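Local atomic coordinates of 4-oxalocrotonate decarboxylase NahK (Pseudomonas putida, PDB entry 5D2K), a protein that catalyses the metal-assisted decarboxylation of 4-oxalocrotonate, (3E)-2-oxohex-3-enedioate, to 2-oxopent-4-enoate and CO2 in naphthalene degradation. Residues Y48-I54 / I87-L91; L108-E114 / V146-R152; I136-V142 / A180-V185. The protein carries 1 engineered substitution. All coordinates share one frame; numbering follows the deposited sequence. Where two conformers were deposited one is given.

Contact 1. Residues Y48-I54 / I87-L91; sequences YDVQWEI and IYGFL. With EDO (1,2-ethanediol), chain H.
Tyr-48 and Tyr-88 form the tight end of this contact: an offset stack, planes 27° apart, with Tyr-48 CE1 over the centre of the Tyr-88 ring and 3.4 Å from its CZ. The Tyr-48 hydroxyl oxygen, near CD2 of that ring, accepts the backbone N-H of Tyr-88 (N to OH 3.2 Å). Trp-52 completes an aromatic cluster, meeting Tyr-88 rim to rim at nearly a right angle; its NE1 gives an in-plane hydrogen bond to Tyr-88 OH at 3.0 Å. Helix 44-60 thus lies on strand 87-92, an element of the large mixed sheet of this FAH-type fold, the segment axes 9.2 Å apart at closest and nearly parallel. Between them Gln-51 stretches out, CG anti to the backbone N (chi1 -173°), and its NE2 meets a lone pair of Tyr-88 O at 3.0 Å; the same NE2 also serves Val-164 O. Toward Phe-90 the packing thins: Ile-54 CG2 meets its ring edge, 4.0 Å from CZ. On the partly exposed side, a 1,2-ethanediol, probably from the crystallisation liquor, lies over one face of Tyr-48 and takes a hydrogen bond from Tyr-88 OH to its O1 (2.8 Å).

Contact 2. Residues L108-E114 / V146-R152; sequences LIHPKIE and VEVIDSR. With MG (magnesium ion), chain C; OOG (2-oxoadipic acid), chain D.
Leu-108 CD1 meets Val-148 CG1 where the loop leading into strand 112-121 passes the end of strand 139-149. At Ile-109 the backbone N-H points almost straight (172°) at Asp-150 OD2, 2.7 Å from N, on the syn side of the carboxylate and slightly above its plane. The next N-H, that of His-110, takes the syn lone pair of the other oxygen, N to OD1 again 2.7 Å, so one carboxylate grips two successive amides. The Asp-150 side chain gets there because its CG is anti to the backbone N (chi1 -167°). An alanine here lacks both carboxylate oxygens, and the N-H groups of Ile-109 and His-110 would probably be left without these partners, the loop freer to shift. The His-110 ring stands nearly perpendicular to the carboxylate and sends NE2 to Ser-151 O at 2.6 Å, somewhat out of the ring plane. Pro-111 CB rests on Val-148 CG1 at 3.8 Å. From Lys-112 on, the chains form an antiparallel ladder in the large mixed sheet: Lys-112 with Ile-149 and Glu-114 with Glu-147 are hydrogen-bonded pairs, Ile-113 with Val-148 a non-hydrogen-bonded one. Ile-113 CG2 and Val-148 CG2 touch at 4.1 Å on the apolar face. The opposite face carries the active site. There Glu-114 OE1 (2.1 Å) and Glu-147 OE1 (2.0 Å) bind the magnesium, whose six donor atoms are completed by one from Glu-116, a water, and O4 and O5 of 2-oxoadipate. Each carboxylate has a second partner, Lys-77 at Glu-114 OE2 and Lys-69 at Glu-147 OE2, while Ile-149 CD1 packs 3.3 Å from Glu-114 OE2 and also borders the ligand.

Contact 3. Residues I136-V142 / A180-V185; sequences IAAIDYV and ASLEEV
Leu-182 swings CG away from its backbone N (chi1 180°), and chi2 near 59° then sets CD2 against Ile-139, 3.8 Å from its CB. The same methyl lies 4.1 Å from Ile-136 CG2, the two side chains crossing at about a right angle. Ile-139 thereby has its CB, CG1 and CG2 all against one leucine, the two side chains crossing obliquely. At Val-142 the chi1 of -49° places CG2 between the backbone N and the carbonyl carbon, 3.4 Å from Ala-180 O and facing Val-185 tip to tip; this last touch is tentative, since Val-185 has two deposited conformers. The backbones are joined by a hydrogen bond from Val-142 N to Ala-180 O at 2.8 Å, the donor tilted out of the carbonyl plane. Tyr-141 CB flanks the same oxygen at 3.3 Å while its ring leads away. Asp-140 and Tyr-141 together face Val-120, a classic beta bulge in strand 139-149. Next to the bulge a water donates to the carbonyl oxygen of Ile-139 and accepts the N-H of Leu-182 (N to water oxygen 2.7 Å), so the start of the 3-10 turn 182-184 is tied to the strand through solvent; its approach to Asp-140 O is too short to be trusted as a bond. Just after the turn, Val-185 N bonds back to Leu-182 O at 3.0 Å. The metal site is remote: the side chain of Val-142 lies about 11 Å from that of Glu-116, a magnesium ligand. In the fold, the contact fastens the loop between strands 170-175 and 191-196 onto the beginning of strand 139-149. Strand 112-121 pairs with that strand through Val-120, and helix 213-225 presents Leu-214 to both Ile-139 and Leu-182.

All three contacts reach the large mixed sheet, each at a different place. Contact 1 closes before contact 2 opens and lays helix 44-60 on strand 87-92; its centre is about 17 Å from that of contact 2, with nearest atoms about 5 Å apart. Contacts 2 and 3 share strand 139-149 and alternate along the chain. Their centres lie about 28 Å apart on opposite sides of the chain's centre: contact 3 holds the beginning of the strand, contact 2 its end and the metal site. Contacts 1 and 3 are about 27 Å apart between centres. The sheet therefore links the helical packing near the 2-oxoadipate pocket, the metal-binding glutamates and a distant surface loop.

Contact 1. Residues Y48-I54 / I87-L91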
loop_
_atom_site.group_PDB
_atom_site.type_symbol
_atom_site.label_atom_id
_atom_site.label_comp_id
_atom_site.label_asym_id
_atom_site.label_seq_id
_atom_site.Cartn_x
_atom_site.Cartn_y
_atom_site.Cartn_z
ATOM N N TYR A 48 6.274 11.934 -6.946
ATOM C CA TYR A 48 6.771 10.604 -7.274
ATOM C C TYR A 48 8.302 10.613 -7.394
ATOM O O TYR A 48 8.943 9.618 -7.059
ATOM C CB TYR A 48 6.112 10.058 -8.549
ATOM C CG TYR A 48 4.771 9.382 -8.277
ATOM C CD1 TYR A 48 4.703 8.172 -7.575
ATOM C CD2 TYR A 48 3.577 9.960 -8.696
ATOM C CE1 TYR A 48 3.476 7.553 -7.316
ATOM C CE2 TYR A 48 2.348 9.346 -8.445
ATOM C CZ TYR A 48 2.308 8.144 -7.755
ATOM O OH TYR A 48 1.097 7.533 -7.487
ATOM N N ASP A 49 8.887 11.736 -7.828
ATOM C CA ASP A 49 10.347 11.873 -7.820
ATOM C C ASP A 49 10.875 11.677 -6.400
ATOM O O ASP A 49 11.864 10.970 -6.177
ATOM C CB ASP A 49 10.802 13.258 -8.326
ATOM C CG ASP A 49 10.713 13.408 -9.840
ATOM O OD1 ASP A 49 10.473 12.419 -10.562
ATOM O OD2 ASP A 49 10.910 14.552 -10.315
ATOM N N VAL A 50 10.209 12.319 -5.441
ATOM C CA VAL A 50 10.612 12.187 -4.053
ATOM C C VAL A 50 10.445 10.737 -3.577
ATOM O O VAL A 50 11.352 10.187 -2.955
ATOM C CB VAL A 50 9.824 13.155 -3.149
ATOM C CG1 VAL A 50 10.078 12.869 -1.669
ATOM C CG2 VAL A 50 10.189 14.601 -3.481
ATOM N N GLN A 51 9.305 10.121 -3.884
ATOM C CA GLN A 51 9.071 8.735 -3.486
ATOM C C GLN A 51 10.129 7.781 -4.040
ATOM O O GLN A 51 10.653 6.924 -3.310
ATOM C CB GLN A 51 7.688 8.257 -3.940
ATOM C CG GLN A 51 7.359 6.861 -3.388
ATOM C CD GLN A 51 6.133 6.245 -4.024
ATOM O OE1 GLN A 51 6.232 5.266 -4.770
ATOM N NE2 GLN A 51 4.962 6.793 -3.712
ATOM N N TRP A 52 10.448 7.918 -5.329
ATOM C CA TRP A 52 11.428 7.025 -5.927
ATOM C C TRP A 52 12.839 7.305 -5.395
ATOM O O TRP A 52 13.687 6.413 -5.376
ATOM C CB TRP A 52 11.399 7.116 -7.461
ATOM C CG TRP A 52 10.251 6.370 -8.103
ATOM C CD1 TRP A 52 8.984 6.826 -8.280
ATOM C CD2 TRP A 52 10.285 5.042 -8.663
ATOM N NE1 TRP A 52 8.217 5.873 -8.917
ATOM C CE2 TRP A 52 8.993 4.767 -9.157
ATOM C CE3 TRP A 52 11.280 4.062 -8.784
ATOM C CZ2 TRP A 52 8.665 3.551 -9.772
ATOM C CZ3 TRP A 52 10.956 2.852 -9.400
ATOM C CH2 TRP A 52 9.656 2.610 -9.880
ATOM N N GLU A 53 13.090 8.531 -4.937
ATOM C CA GLU A 53 14.368 8.817 -4.302
ATOM C C GLU A 53 14.436 8.156 -2.925
ATOM O O GLU A 53 15.489 7.668 -2.532
ATOM C CB GLU A 53 14.613 10.326 -4.203
ATOM C CG GLU A 53 15.836 10.742 -3.386
ATOM C CD GLU A 53 17.174 10.194 -3.854
ATOM O OE1 GLU A 53 17.300 9.683 -4.995
ATOM O OE2 GLU A 53 18.131 10.298 -3.046
ATOM N N ILE A 54 13.321 8.114 -2.199
ATOM C CA ILE A 54 13.300 7.383 -0.933
ATOM C C ILE A 54 13.564 5.903 -1.202
ATOM O O ILE A 54 14.349 5.264 -0.490
ATOM C CB ILE A 54 11.963 7.568 -0.188
ATOM C CG1 ILE A 54 11.790 9.041 0.227
ATOM C CG2 ILE A 54 11.914 6.686 1.041
ATOM C CD1 ILE A 54 10.459 9.330 0.923
ATOM N N ILE A 87 -3.177 5.993 -6.087
ATOM C CA ILE A 87 -1.741 6.225 -6.009
ATOM C C ILE A 87 -1.033 4.899 -5.784
ATOM O O ILE A 87 -1.676 3.890 -5.459
ATOM C CB ILE A 87 -1.400 7.198 -4.864
ATOM C CG1 ILE A 87 -1.865 6.621 -3.523
ATOM C CG2 ILE A 87 -2.057 8.560 -5.115
ATOM C CD1 ILE A 87 -1.544 7.529 -2.319
ATOM N N TYR A 88 0.283 4.883 -5.962
ATOM C CA TYR A 88 1.044 3.694 -5.624
ATOM C C TYR A 88 2.231 4.067 -4.727
ATOM O O TYR A 88 2.585 5.238 -4.607
ATOM C CB TYR A 88 1.523 2.947 -6.881
ATOM C CG TYR A 88 2.593 3.649 -7.705
ATOM C CD1 TYR A 88 3.936 3.600 -7.341
ATOM C CD2 TYR A 88 2.251 4.356 -8.858
ATOM C CE1 TYR A 88 4.907 4.238 -8.107
ATOM C CE2 TYR A 88 3.205 4.987 -9.630
ATOM C CZ TYR A 88 4.534 4.935 -9.249
ATOM O OH TYR A 88 5.493 5.574 -10.011
ATOM N N GLY A 89 2.811 3.055 -4.096
ATOM C CA GLY A 89 4.049 3.197 -3.347
ATOM C C GLY A 89 4.775 1.865 -3.363
ATOM O O GLY A 89 4.289 0.895 -3.954
ATOM N N PHE A 90 5.944 1.808 -2.732
ATOM C CA PHE A 90 6.736 0.578 -2.722
ATOM C C PHE A 90 6.786 -0.062 -1.336
ATOM O O PHE A 90 6.513 0.596 -0.325
ATOM C CB PHE A 90 8.168 0.857 -3.212
ATOM C CG PHE A 90 8.972 1.710 -2.264
ATOM C CD1 PHE A 90 9.668 1.134 -1.206
ATOM C CD2 PHE A 90 9.004 3.088 -2.410
ATOM C CE1 PHE A 90 10.389 1.921 -0.314
ATOM C CE2 PHE A 90 9.719 3.877 -1.535
ATOM C CZ PHE A 90 10.414 3.295 -0.478
ATOM N N LEU A 91 7.153 -1.342 -1.301
ATOM C CA LEU A 91 7.267 -2.100 -0.052
ATOM C C LEU A 91 8.707 -2.572 0.168
ATOM O O LEU A 91 9.271 -3.297 -0.666
ATOM C CB LEU A 91 6.314 -3.303 -0.074
ATOM C CG LEU A 91 4.847 -2.966 -0.345
ATOM C CD1 LEU A 91 4.055 -4.254 -0.550
ATOM C CD2 LEU A 91 4.253 -2.170 0.810
HETATM C C1 EDO H . 3.623 8.281 -11.890
HETATM O O1 EDO H . 4.225 6.986 -12.103
HETATM C C2 EDO H . 2.098 8.187 -11.889
HETATM O O2 EDO H . 1.528 9.492 -12.099
#

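Contact 2. Residues L108-E114 / V146-R152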
loop_
_atom_site.group_PDB
_atom_site.type_symbol
_atom_site.label_atom_id
_atom_site.label_comp_id
_atom_site.label_asym_id
_atom_site.label_seq_id
_atom_site.Cartn_x
_atom_site.Cartn_y
_atom_site.Cartn_z
ATOM N N LEU A 108 6.030 2.973 15.405
ATOM C CA LEU A 108 4.949 3.520 14.595
ATOM C C LEU A 108 4.387 4.787 15.231
ATOM O O LEU A 108 4.507 4.994 16.443
ATOM C CB LEU A 108 3.850 2.469 14.413
ATOM C CG LEU A 108 4.333 1.134 13.846
ATOM C CD1 LEU A 108 3.151 0.176 13.688
ATOM C CD2 LEU A 108 5.055 1.332 12.500
ATOM N N ILE A 109 3.772 5.632 14.413
ATOM C CA ILE A 109 3.332 6.954 14.855
ATOM C C ILE A 109 1.865 6.942 15.276
ATOM O O ILE A 109 1.528 7.292 16.417
ATOM C CB ILE A 109 3.547 7.993 13.741
ATOM C CG1 ILE A 109 5.038 8.100 13.401
ATOM C CG2 ILE A 109 3.007 9.354 14.161
ATOM C CD1 ILE A 109 5.317 8.704 12.034
ATOM N N HIS A 110 0.991 6.536 14.358
ATOM C CA HIS A 110 -0.448 6.446 14.618
ATOM C C HIS A 110 -1.067 5.453 13.632
ATOM O O HIS A 110 -1.825 5.839 12.726
ATOM C CB HIS A 110 -1.134 7.824 14.520
ATOM C CG HIS A 110 -0.657 8.684 13.384
ATOM N ND1 HIS A 110 -0.756 10.061 13.407
ATOM C CD2 HIS A 110 -0.090 8.372 12.191
ATOM C CE1 HIS A 110 -0.272 10.558 12.284
ATOM N NE2 HIS A 110 0.145 9.554 11.532
ATOM N N PRO A 111 -0.739 4.168 13.804
ATOM C CA PRO A 111 -1.022 3.155 12.783
ATOM C C PRO A 111 -2.478 2.720 12.682
ATOM O O PRO A 111 -3.236 2.758 13.657
ATOM C CB PRO A 111 -0.160 1.970 13.228
ATOM C CG PRO A 111 -0.098 2.114 14.719
ATOM C CD PRO A 111 0.029 3.601 14.928
ATOM N N LYS A 112 -2.840 2.323 11.464
ATOM C CA LYS A 112 -4.145 1.755 11.151
ATOM C C LYS A 112 -3.936 0.495 10.328
ATOM O O LYS A 112 -2.920 0.375 9.641
ATOM C CB LYS A 112 -5.012 2.726 10.347
ATOM C CG LYS A 112 -5.285 4.073 10.988
ATOM C CD LYS A 112 -6.163 4.902 10.051
ATOM C CE LYS A 112 -6.301 6.339 10.530
ATOM N NZ LYS A 112 -6.974 6.411 11.851
ATOM N N ILE A 113 -4.898 -0.423 10.367
ATOM C CA ILE A 113 -4.824 -1.600 9.501
ATOM C C ILE A 113 -5.908 -1.587 8.432
ATOM O O ILE A 113 -6.994 -1.047 8.640
ATOM C CB ILE A 113 -4.921 -2.935 10.270
ATOM C CG1 ILE A 113 -6.214 -3.009 11.087
ATOM C CG2 ILE A 113 -3.690 -3.146 11.145
ATOM C CD1 ILE A 113 -6.568 -4.430 11.487
ATOM N N GLU A 114 -5.573 -2.195 7.296
ATOM C CA GLU A 114 -6.459 -2.352 6.136
ATOM C C GLU A 114 -6.443 -3.804 5.687
ATOM O O GLU A 114 -5.384 -4.433 5.647
ATOM C CB GLU A 114 -5.999 -1.481 4.946
ATOM C CG GLU A 114 -5.732 -0.025 5.239
ATOM C CD GLU A 114 -5.168 0.735 4.035
ATOM O OE1 GLU A 114 -4.227 0.250 3.368
ATOM O OE2 GLU A 114 -5.655 1.843 3.768
ATOM N N VAL A 146 -2.840 -8.067 5.195
ATOM C CA VAL A 146 -3.283 -6.925 5.981
ATOM C C VAL A 146 -2.197 -5.857 5.953
ATOM O O VAL A 146 -1.047 -6.143 6.304
ATOM C CB VAL A 146 -3.579 -7.331 7.445
ATOM C CG1 VAL A 146 -3.953 -6.107 8.296
ATOM C CG2 VAL A 146 -4.712 -8.345 7.480
ATOM N N GLU A 147 -2.523 -4.650 5.496
ATOM C CA GLU A 147 -1.543 -3.573 5.544
ATOM C C GLU A 147 -1.629 -2.832 6.858
ATOM O O GLU A 147 -2.708 -2.640 7.390
ATOM C CB GLU A 147 -1.725 -2.560 4.408
ATOM C CG GLU A 147 -0.424 -1.768 4.186
ATOM C CD GLU A 147 -0.450 -0.770 3.033
ATOM O OE1 GLU A 147 -1.514 -0.551 2.416
ATOM O OE2 GLU A 147 0.622 -0.185 2.761
ATOM N N VAL A 148 -0.476 -2.419 7.373
ATOM C CA VAL A 148 -0.429 -1.414 8.428
ATOM C C VAL A 148 0.001 -0.121 7.770
ATOM O O VAL A 148 1.127 -0.038 7.264
ATOM C CB VAL A 148 0.538 -1.781 9.563
ATOM C CG1 VAL A 148 0.440 -0.733 10.689
ATOM C CG2 VAL A 148 0.233 -3.175 10.099
ATOM N N ILE A 149 -0.887 0.871 7.743
ATOM C CA ILE A 149 -0.515 2.176 7.204
ATOM C C ILE A 149 -0.274 3.150 8.336
ATOM O O ILE A 149 -0.824 3.004 9.430
ATOM C CB ILE A 149 -1.568 2.746 6.240
ATOM C CG1 ILE A 149 -2.951 2.771 6.887
ATOM C CG2 ILE A 149 -1.552 1.973 4.914
ATOM C CD1 ILE A 149 -3.981 3.574 6.075
ATOM N N ASP A 150 0.580 4.127 8.075
ATOM C CA ASP A 150 1.038 5.018 9.135
ATOM C C ASP A 150 1.588 6.287 8.510
ATOM O O ASP A 150 2.802 6.446 8.347
ATOM C CB ASP A 150 2.095 4.304 9.996
ATOM C CG ASP A 150 2.390 5.028 11.294
ATOM O OD1 ASP A 150 1.469 5.655 11.843
ATOM O OD2 ASP A 150 3.544 4.960 11.770
ATOM N N SER A 151 0.692 7.197 8.138
ATOM C CA SER A 151 1.117 8.440 7.506
ATOM C C SER A 151 2.072 9.201 8.404
ATOM O O SER A 151 1.835 9.313 9.607
ATOM C CB SER A 151 -0.092 9.317 7.184
ATOM O OG SER A 151 0.323 10.570 6.645
ATOM N N ARG A 152 3.145 9.720 7.825
ATOM C CA ARG A 152 4.072 10.526 8.609
ATOM C C ARG A 152 3.555 11.962 8.791
ATOM O O ARG A 152 4.210 12.768 9.437
ATOM C CB ARG A 152 5.470 10.512 7.964
ATOM C CG ARG A 152 6.381 9.373 8.486
ATOM C CD ARG A 152 5.760 7.963 8.319
ATOM N NE ARG A 152 5.573 7.627 6.907
ATOM C CZ ARG A 152 5.470 6.388 6.428
ATOM N NH1 ARG A 152 5.298 6.208 5.115
ATOM N NH2 ARG A 152 5.552 5.329 7.234
HETATM MG MG MG C . -3.300 -0.221 1.539
HETATM C C2 OOG D . -2.776 6.119 2.013
HETATM C C3 OOG D . -2.619 4.619 1.828
HETATM C C4 OOG D . -3.737 4.063 0.970
HETATM C C6 OOG D . -4.988 1.811 0.562
HETATM O O4 OOG D . -4.980 0.558 0.568
HETATM O O3 OOG D . -6.025 2.447 0.241
HETATM C C5 OOG D . -3.736 2.550 0.966
HETATM C C1 OOG D . -3.479 6.411 3.324
HETATM O O1 OOG D . -2.891 7.048 4.245
HETATM O O2 OOG D . -4.664 6.018 3.486
HETATM O O5 OOG D . -2.766 1.892 1.273
HETATM O O HOH W 1 -2.583 -0.770 -0.345
#

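Contact 3. Residues I136-V142 / A180-V185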
loop_
_atom_site.group_PDB
_atom_site.type_symbol
_atom_site.label_atom_id
_atom_site.label_comp_id
_atom_site.label_asym_id
_atom_site.label_seq_id
_atom_site.Cartn_x
_atom_site.Cartn_y
_atom_site.Cartn_z
ATOM N N ILE A 136 -4.661 -10.940 -16.516
ATOM C CA ILE A 136 -5.126 -12.207 -15.951
ATOM C C ILE A 136 -4.068 -13.307 -15.983
ATOM O O ILE A 136 -3.754 -13.890 -14.950
ATOM C CB ILE A 136 -6.405 -12.690 -16.669
ATOM C CG1 ILE A 136 -7.507 -11.633 -16.514
ATOM C CG2 ILE A 136 -6.852 -14.028 -16.109
ATOM C CD1 ILE A 136 -8.677 -11.816 -17.503
ATOM N N ALA A 137 -3.489 -13.562 -17.151
ATOM C CA ALA A 137 -2.543 -14.669 -17.288
ATOM C C ALA A 137 -1.220 -14.390 -16.578
ATOM O O ALA A 137 -0.449 -15.314 -16.309
ATOM C CB ALA A 137 -2.294 -14.958 -18.745
ATOM N N ALA A 138 -0.963 -13.123 -16.283
ATOM C CA ALA A 138 0.262 -12.746 -15.588
ATOM C C ALA A 138 0.190 -13.017 -14.079
ATOM O O ALA A 138 1.205 -12.915 -13.394
ATOM C CB ALA A 138 0.576 -11.282 -15.846
ATOM N N ILE A 139 -0.988 -13.364 -13.559
ATOM C CA ILE A 139 -1.126 -13.640 -12.127
ATOM C C ILE A 139 -0.741 -15.077 -11.793
ATOM O O ILE A 139 -1.312 -16.029 -12.337
ATOM C CB ILE A 139 -2.562 -13.387 -11.635
ATOM C CG1 ILE A 139 -3.001 -11.957 -11.983
ATOM C CG2 ILE A 139 -2.655 -13.638 -10.119
ATOM C CD1 ILE A 139 -2.031 -10.879 -11.509
ATOM N N ASP A 140 0.215 -15.227 -10.883
ATOM C CA ASP A 140 0.688 -16.542 -10.444
ATOM C C ASP A 140 -0.216 -17.075 -9.341
ATOM O O ASP A 140 -0.804 -18.150 -9.472
ATOM C CB ASP A 140 2.144 -16.417 -9.960
ATOM C CG ASP A 140 2.881 -17.744 -9.920
ATOM O OD1 ASP A 140 2.236 -18.800 -10.056
ATOM O OD2 ASP A 140 4.119 -17.708 -9.745
ATOM N N TYR A 141 -0.347 -16.314 -8.264
ATOM C CA TYR A 141 -1.227 -16.708 -7.164
ATOM C C TYR A 141 -1.623 -15.481 -6.340
ATOM O O TYR A 141 -1.136 -14.368 -6.576
ATOM C CB TYR A 141 -0.556 -17.774 -6.283
ATOM C CG TYR A 141 0.804 -17.392 -5.729
ATOM C CD1 TYR A 141 1.963 -17.573 -6.482
ATOM C CD2 TYR A 141 0.929 -16.877 -4.446
ATOM C CE1 TYR A 141 3.211 -17.227 -5.978
ATOM C CE2 TYR A 141 2.174 -16.529 -3.927
ATOM C CZ TYR A 141 3.306 -16.709 -4.700
ATOM O OH TYR A 141 4.535 -16.363 -4.186
ATOM N N VAL A 142 -2.530 -15.687 -5.391
ATOM C CA VAL A 142 -3.058 -14.598 -4.579
ATOM C C VAL A 142 -2.683 -14.810 -3.109
ATOM O O VAL A 142 -2.488 -15.951 -2.685
ATOM C CB VAL A 142 -4.584 -14.482 -4.740
ATOM C CG1 VAL A 142 -4.945 -14.483 -6.232
ATOM C CG2 VAL A 142 -5.288 -15.612 -4.005
ATOM N N ALA A 180 -3.446 -19.133 -2.899
ATOM C CA ALA A 180 -3.844 -20.010 -3.997
ATOM C C ALA A 180 -3.806 -19.412 -5.407
ATOM O O ALA A 180 -3.782 -18.203 -5.599
ATOM C CB ALA A 180 -5.239 -20.520 -3.722
ATOM N N SER A 181 -3.816 -20.300 -6.397
ATOM C CA SER A 181 -3.890 -19.914 -7.805
ATOM C C SER A 181 -5.118 -19.067 -8.108
ATOM O O SER A 181 -6.176 -19.259 -7.523
ATOM C CB SER A 181 -3.905 -21.163 -8.688
ATOM O OG SER A 181 -2.712 -21.908 -8.518
ATOM N N LEU A 182 -4.970 -18.134 -9.043
ATOM C CA LEU A 182 -6.071 -17.249 -9.388
ATOM C C LEU A 182 -7.333 -17.986 -9.842
ATOM O O LEU A 182 -8.441 -17.583 -9.507
ATOM C CB LEU A 182 -5.632 -16.262 -10.476
ATOM C CG LEU A 182 -6.699 -15.271 -10.941
ATOM C CD1 LEU A 182 -7.217 -14.407 -9.775
ATOM C CD2 LEU A 182 -6.147 -14.407 -12.064
ATOM N N GLU A 183 -7.203 -19.086 -10.576
ATOM C CA GLU A 183 -8.377 -19.767 -11.115
ATOM C C GLU A 183 -9.260 -20.355 -10.012
ATOM O O GLU A 183 -10.433 -20.655 -10.235
ATOM C CB GLU A 183 -7.960 -20.867 -12.092
ATOM C CG GLU A 183 -7.372 -22.099 -11.433
ATOM C CD GLU A 183 -6.986 -23.160 -12.446
ATOM O OE1 GLU A 183 -7.279 -22.967 -13.647
ATOM O OE2 GLU A 183 -6.393 -24.183 -12.045
ATOM N N GLU A 184 -8.685 -20.527 -8.819
ATOM C CA GLU A 184 -9.410 -21.076 -7.669
ATOM C C GLU A 184 -10.118 -20.021 -6.821
ATOM O O GLU A 184 -10.879 -20.354 -5.909
ATOM C CB GLU A 184 -8.462 -21.833 -6.739
ATOM C CG GLU A 184 -7.674 -22.966 -7.348
ATOM C CD GLU A 184 -6.703 -23.548 -6.334
ATOM O OE1 GLU A 184 -5.480 -23.326 -6.466
ATOM O OE2 GLU A 184 -7.172 -24.205 -5.384
ATOM N N VAL A 185 -9.834 -18.753 -7.087
ATOM C CA VAL A 185 -10.312 -17.656 -6.248
ATOM C C VAL A 185 -10.994 -16.566 -7.074
ATOM O O VAL A 185 -10.394 -16.010 -8.001
ATOM C CB VAL A 185 -9.157 -17.002 -5.450
ATOM C CG1 VAL A 185 -9.716 -16.037 -4.397
ATOM C CG2 VAL A 185 -8.266 -18.063 -4.796
HETATM O O HOH W 2 -2.922 -18.260 -10.820
#